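Local coordinates for glycosylation Associate Protein 3 (Streptococcus agalactiae serotype V, PDB 6OYC) that probably takes part in the glycosylation and accessory Sec export of serine-rich surface glycoproteins, as a lectin-like member of the Gap123 complex, at residues 2-14 / 130-142. Numbering follows the deposited sequence.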
loop_
_atom_site.group_PDB
_atom_site.type_symbol
_atom_site.label_atom_id
_atom_site.label_comp_id
_atom_site.label_asym_id
_atom_site.label_seq_id
_atom_site.Cartn_x
_atom_site.Cartn_y
_atom_site.Cartn_z
ATOM N N SER C 2 -14.306 10.717 -2.063
ATOM C CA SER C 2 -14.551 9.280 -1.963
ATOM C C SER C 2 -13.707 8.664 -0.846
ATOM O O SER C 2 -12.731 9.271 -0.388
ATOM C CB SER C 2 -14.246 8.587 -3.287
ATOM O OG SER C 2 -12.861 8.657 -3.570
ATOM N N THR C 3 -14.062 7.455 -0.419
ATOM C CA THR C 3 -13.430 6.831 0.738
ATOM C C THR C 3 -12.850 5.474 0.373
ATOM O O THR C 3 -13.601 4.521 0.147
ATOM C CB THR C 3 -14.428 6.679 1.883
ATOM O OG1 THR C 3 -15.033 7.947 2.141
ATOM C CG2 THR C 3 -13.711 6.155 3.145
ATOM N N ILE C 4 -11.519 5.391 0.335
ATOM C CA ILE C 4 -10.773 4.131 0.287
ATOM C C ILE C 4 -9.530 4.300 1.153
ATOM O O ILE C 4 -8.548 4.917 0.731
ATOM C CB ILE C 4 -10.369 3.715 -1.143
ATOM C CG1 ILE C 4 -11.579 3.563 -2.051
ATOM C CG2 ILE C 4 -9.633 2.380 -1.124
ATOM C CD1 ILE C 4 -11.929 4.817 -2.824
ATOM N N SER C 5 -9.547 3.764 2.360
ATOM C CA SER C 5 -8.443 3.949 3.284
ATOM C C SER C 5 -7.837 2.604 3.654
ATOM O O SER C 5 -8.556 1.656 3.992
ATOM C CB SER C 5 -8.911 4.684 4.532
ATOM O OG SER C 5 -9.415 5.951 4.174
ATOM N N TYR C 6 -6.515 2.525 3.586
ATOM C CA TYR C 6 -5.791 1.381 4.102
ATOM C C TYR C 6 -5.217 1.790 5.447
ATOM O O TYR C 6 -4.609 2.855 5.574
ATOM C CB TYR C 6 -4.704 0.913 3.137
ATOM C CG TYR C 6 -5.237 0.245 1.869
ATOM C CD1 TYR C 6 -5.674 1.007 0.787
ATOM C CD2 TYR C 6 -5.284 -1.151 1.748
ATOM C CE1 TYR C 6 -6.156 0.390 -0.391
ATOM C CE2 TYR C 6 -5.762 -1.774 0.581
ATOM C CZ TYR C 6 -6.190 -0.998 -0.481
ATOM O OH TYR C 6 -6.668 -1.597 -1.629
ATOM N N ILE C 7 -5.435 0.949 6.448
ATOM C CA ILE C 7 -5.283 1.320 7.840
ATOM C C ILE C 7 -4.346 0.314 8.496
ATOM O O ILE C 7 -4.601 -0.897 8.456
ATOM C CB ILE C 7 -6.661 1.358 8.532
ATOM C CG1 ILE C 7 -7.459 2.566 8.049
ATOM C CG2 ILE C 7 -6.536 1.417 9.985
ATOM C CD1 ILE C 7 -8.985 2.286 8.003
ATOM N N TYR C 8 -3.276 0.818 9.109
ATOM C CA TYR C 8 -2.147 0.013 9.545
ATOM C C TYR C 8 -1.959 0.100 11.056
ATOM O O TYR C 8 -2.284 1.114 11.687
ATOM C CB TYR C 8 -0.864 0.468 8.828
ATOM C CG TYR C 8 -0.934 0.265 7.336
ATOM C CD1 TYR C 8 -0.561 -0.942 6.762
ATOM C CD2 TYR C 8 -1.395 1.270 6.501
ATOM C CE1 TYR C 8 -0.638 -1.139 5.388
ATOM C CE2 TYR C 8 -1.473 1.087 5.139
ATOM C CZ TYR C 8 -1.098 -0.115 4.585
ATOM O OH TYR C 8 -1.183 -0.288 3.216
ATOM N N TRP C 9 -1.424 -0.974 11.630
ATOM C CA TRP C 9 -1.156 -1.030 13.066
ATOM C C TRP C 9 0.144 -0.288 13.367
ATOM O O TRP C 9 1.218 -0.682 12.898
ATOM C CB TRP C 9 -1.093 -2.486 13.529
ATOM C CG TRP C 9 -0.827 -2.719 14.990
ATOM C CD1 TRP C 9 -0.393 -1.804 15.914
ATOM C CD2 TRP C 9 -0.970 -3.954 15.697
ATOM N NE1 TRP C 9 -0.256 -2.398 17.140
ATOM C CE2 TRP C 9 -0.612 -3.714 17.039
ATOM C CE3 TRP C 9 -1.366 -5.243 15.327
ATOM C CZ2 TRP C 9 -0.633 -4.712 18.011
ATOM C CZ3 TRP C 9 -1.386 -6.235 16.298
ATOM C CH2 TRP C 9 -1.017 -5.961 17.623
ATOM N N ASP C 10 0.039 0.785 14.146
ATOM C CA ASP C 10 1.185 1.557 14.607
ATOM C C ASP C 10 1.583 1.151 16.031
ATOM O O ASP C 10 0.744 0.742 16.836
ATOM C CB ASP C 10 0.854 3.041 14.544
ATOM C CG ASP C 10 2.066 3.879 14.412
ATOM O OD1 ASP C 10 2.684 4.179 15.452
ATOM O OD2 ASP C 10 2.410 4.228 13.267
ATOM N N ASP C 11 2.874 1.264 16.350
ATOM C CA ASP C 11 3.334 0.776 17.651
ATOM C C ASP C 11 3.182 1.788 18.777
ATOM O O ASP C 11 3.448 1.433 19.940
ATOM C CB ASP C 11 4.798 0.345 17.590
ATOM C CG ASP C 11 5.660 1.344 16.891
ATOM O OD1 ASP C 11 5.090 2.215 16.194
ATOM O OD2 ASP C 11 6.899 1.261 17.055
ATOM N N PHE C 12 2.745 3.009 18.476
ATOM C CA PHE C 12 2.582 4.044 19.491
ATOM C C PHE C 12 1.206 4.013 20.172
ATOM O O PHE C 12 0.172 3.849 19.515
ATOM C CB PHE C 12 2.817 5.415 18.857
ATOM C CG PHE C 12 2.325 6.536 19.687
ATOM C CD1 PHE C 12 2.965 6.858 20.868
ATOM C CD2 PHE C 12 1.193 7.244 19.314
ATOM C CE1 PHE C 12 2.497 7.871 21.648
ATOM C CE2 PHE C 12 0.727 8.268 20.089
ATOM C CZ PHE C 12 1.373 8.586 21.261
ATOM N N SER C 13 1.209 4.181 21.501
ATOM C CA SER C 13 0.028 4.375 22.348
ATOM C C SER C 13 0.481 4.993 23.667
ATOM O O SER C 13 1.564 4.670 24.163
ATOM C CB SER C 13 -0.717 3.070 22.672
ATOM O OG SER C 13 -0.692 2.164 21.592
ATOM N N ARG C 14 -0.359 5.853 24.254
ATOM C CA ARG C 14 -0.059 6.339 25.601
ATOM C C ARG C 14 -0.006 5.179 26.587
ATOM O O ARG C 14 0.931 5.067 27.387
ATOM C CB ARG C 14 -1.094 7.377 26.053
ATOM C CG ARG C 14 -0.888 7.834 27.508
ATOM C CD ARG C 14 -1.893 8.895 27.928
ATOM N NE ARG C 14 -1.247 10.013 28.615
ATOM C CZ ARG C 14 -1.840 10.786 29.522
ATOM N NH1 ARG C 14 -3.102 10.562 29.876
ATOM N NH2 ARG C 14 -1.161 11.779 30.079
ATOM N N ASP C 130 -0.827 -16.763 17.898
ATOM C CA ASP C 130 0.059 -16.271 16.855
ATOM C C ASP C 130 -0.779 -15.747 15.703
ATOM O O ASP C 130 -1.692 -16.432 15.237
ATOM C CB ASP C 130 0.986 -17.354 16.292
ATOM C CG ASP C 130 1.778 -18.054 17.346
ATOM O OD1 ASP C 130 1.194 -18.912 18.035
ATOM O OD2 ASP C 130 2.994 -17.786 17.464
ATOM N N PHE C 131 -0.441 -14.550 15.233
ATOM C CA PHE C 131 -0.992 -14.044 13.987
ATOM C C PHE C 131 -0.070 -12.968 13.422
ATOM O O PHE C 131 0.750 -12.385 14.142
ATOM C CB PHE C 131 -2.415 -13.505 14.184
ATOM C CG PHE C 131 -2.498 -12.288 15.081
ATOM C CD1 PHE C 131 -2.280 -11.017 14.571
ATOM C CD2 PHE C 131 -2.816 -12.418 16.416
ATOM C CE1 PHE C 131 -2.364 -9.905 15.387
ATOM C CE2 PHE C 131 -2.905 -11.301 17.240
ATOM C CZ PHE C 131 -2.677 -10.051 16.729
ATOM N N THR C 132 -0.233 -12.706 12.118
ATOM C CA THR C 132 0.397 -11.585 11.427
ATOM C C THR C 132 -0.701 -10.672 10.906
ATOM O O THR C 132 -1.500 -11.080 10.060
ATOM C CB THR C 132 1.286 -12.043 10.263
ATOM O OG1 THR C 132 2.381 -12.813 10.768
ATOM C CG2 THR C 132 1.844 -10.831 9.507
ATOM N N PHE C 133 -0.734 -9.441 11.404
ATOM C CA PHE C 133 -1.693 -8.442 10.956
ATOM C C PHE C 133 -1.060 -7.583 9.870
ATOM O O PHE C 133 0.071 -7.108 10.027
ATOM C CB PHE C 133 -2.154 -7.565 12.118
ATOM C CG PHE C 133 -3.005 -6.399 11.695
ATOM C CD1 PHE C 133 -4.370 -6.563 11.480
ATOM C CD2 PHE C 133 -2.441 -5.143 11.494
ATOM C CE1 PHE C 133 -5.156 -5.488 11.082
ATOM C CE2 PHE C 133 -3.213 -4.075 11.103
ATOM C CZ PHE C 133 -4.573 -4.240 10.899
ATOM N N HIS C 134 -1.791 -7.379 8.779
ATOM C CA HIS C 134 -1.320 -6.539 7.678
ATOM C C HIS C 134 -2.007 -5.184 7.674
ATOM O O HIS C 134 -1.336 -4.153 7.761
ATOM C CB HIS C 134 -1.527 -7.248 6.331
ATOM C CG HIS C 134 -0.796 -8.546 6.234
ATOM N ND1 HIS C 134 0.579 -8.625 6.308
ATOM C CD2 HIS C 134 -1.243 -9.818 6.114
ATOM C CE1 HIS C 134 0.949 -9.890 6.220
ATOM N NE2 HIS C 134 -0.136 -10.635 6.106
ATOM N N TYR C 135 -3.333 -5.162 7.567
ATOM C CA TYR C 135 -4.042 -3.893 7.484
ATOM C C TYR C 135 -5.541 -4.139 7.545
ATOM O O TYR C 135 -6.025 -5.270 7.430
ATOM C CB TYR C 135 -3.690 -3.119 6.206
ATOM C CG TYR C 135 -3.971 -3.847 4.911
ATOM C CD1 TYR C 135 -5.270 -3.978 4.422
ATOM C CD2 TYR C 135 -2.926 -4.379 4.151
ATOM C CE1 TYR C 135 -5.527 -4.631 3.215
ATOM C CE2 TYR C 135 -3.172 -5.034 2.941
ATOM C CZ TYR C 135 -4.469 -5.160 2.479
ATOM O OH TYR C 135 -4.706 -5.816 1.284
ATOM N N LEU C 136 -6.268 -3.051 7.724
ATOM C CA LEU C 136 -7.692 -3.018 7.475
ATOM C C LEU C 136 -7.930 -2.130 6.265
ATOM O O LEU C 136 -7.149 -1.208 5.997
ATOM C CB LEU C 136 -8.467 -2.490 8.678
ATOM C CG LEU C 136 -8.298 -3.175 10.039
ATOM C CD1 LEU C 136 -9.144 -2.452 11.052
ATOM C CD2 LEU C 136 -8.712 -4.630 10.009
ATOM N N LYS C 137 -9.006 -2.422 5.529
ATOM C CA LYS C 137 -9.428 -1.604 4.397
ATOM C C LYS C 137 -10.860 -1.136 4.619
ATOM O O LYS C 137 -11.772 -1.954 4.802
ATOM C CB LYS C 137 -9.309 -2.369 3.077
ATOM C CG LYS C 137 -9.572 -1.533 1.829
ATOM C CD LYS C 137 -9.265 -2.349 0.578
ATOM C CE LYS C 137 -9.741 -1.663 -0.675
ATOM N NZ LYS C 137 -9.698 -2.582 -1.851
ATOM N N LEU C 138 -11.048 0.178 4.592
ATOM C CA LEU C 138 -12.341 0.811 4.780
ATOM C C LEU C 138 -12.678 1.611 3.522
ATOM O O LEU C 138 -11.921 2.512 3.137
ATOM C CB LEU C 138 -12.304 1.719 6.013
ATOM C CG LEU C 138 -13.528 2.566 6.330
ATOM C CD1 LEU C 138 -14.692 1.647 6.705
ATOM C CD2 LEU C 138 -13.196 3.520 7.470
ATOM N N GLU C 139 -13.806 1.288 2.889
ATOM C CA GLU C 139 -14.195 1.949 1.652
ATOM C C GLU C 139 -15.711 2.060 1.578
ATOM O O GLU C 139 -16.442 1.218 2.111
ATOM C CB GLU C 139 -13.682 1.184 0.431
ATOM C CG GLU C 139 -13.972 -0.298 0.539
ATOM C CD GLU C 139 -13.435 -1.095 -0.635
ATOM O OE1 GLU C 139 -13.475 -0.567 -1.773
ATOM O OE2 GLU C 139 -12.976 -2.244 -0.413
ATOM N N GLU C 140 -16.181 3.084 0.882
ATOM C CA GLU C 140 -17.612 3.171 0.651
ATOM C C GLU C 140 -18.018 2.191 -0.437
ATOM O O GLU C 140 -17.217 1.801 -1.288
ATOM C CB GLU C 140 -18.048 4.594 0.296
ATOM C CG GLU C 140 -17.392 5.195 -0.902
ATOM C CD GLU C 140 -17.817 6.642 -1.110
ATOM O OE1 GLU C 140 -16.921 7.510 -1.178
ATOM O OE2 GLU C 140 -19.043 6.906 -1.181
ATOM N N VAL C 141 -19.265 1.762 -0.362
ATOM C CA VAL C 141 -19.800 0.741 -1.245
ATOM C C VAL C 141 -20.480 1.439 -2.414
ATOM O O VAL C 141 -21.413 2.229 -2.220
ATOM C CB VAL C 141 -20.780 -0.168 -0.493
ATOM C CG1 VAL C 141 -21.374 -1.177 -1.437
ATOM C CG2 VAL C 141 -20.065 -0.853 0.652
ATOM N N THR C 142 -19.996 1.160 -3.622
ATOM C CA THR C 142 -20.535 1.735 -4.855
ATOM C C THR C 142 -20.365 0.757 -6.018
ATOM O O THR C 142 -19.240 0.371 -6.356
ATOM C CB THR C 142 -19.842 3.072 -5.222
ATOM O OG1 THR C 142 -18.418 2.902 -5.196
ATOM C CG2 THR C 142 -20.250 4.194 -4.261
HETATM O O HOH W 1 -0.305 -3.074 10.174
#
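The Y6 ring carries K137 over one face and turns its CD2/CE2 edge to Y135, making a T-shaped pair with centroids 5.3 Å apart and planes at 74°. Y135 receives that edge over one of its own faces, Y6 CD2 standing 3.8 Å above the plane toward the rim. Y6 belongs to an antiparallel ladder between strands 4-7 and 130-140, and Y135 lies just past its last pair, in a beta-sheet of a sandwich-like domain consistent with the carbohydrate-binding clan of this accessory Sec family. K137 CG lies anti to the backbone N (chi1 -173°) and the chain stays extended, laying its methylenes along the Y6 ring, CG making a CH-pi contact, until NZ reaches Y6 OH in a weak hydrogen bond. The stronger partner of that ammonium is Y176, whose hydroxyl also bonds E139.

I7, L136 and L138 occupy the other face, turned toward the strands 41-47 and 118-125; I7 CD1 touches L138 CB at 3.9 Å. Farther along this face W9 meets two phenylalanines at the edge of its indole, F133 CD2 and F131 CE1, while Y44 and F25 add further ring contacts.

The main chains join through the hydrogen-bonded pairs S5-L138 and I7-L136, nearly straight in both directions for S5 and L138. Beyond them the ladder gives way to a water, which accepts from W9 N and donates to H134 O, each at 2.8 Å. There H134 and Y135 form a classic beta bulge opposite N75 on the neighbouring strand 69-78, and the imidazole is held by E77 and S29. At the opposite end E140 N donates to T3 O, and the E140 chain, extended beyond CG, brings OE1 across to T3 N for a weak, bent bond at 3.0 Å (129° at the hydrogen).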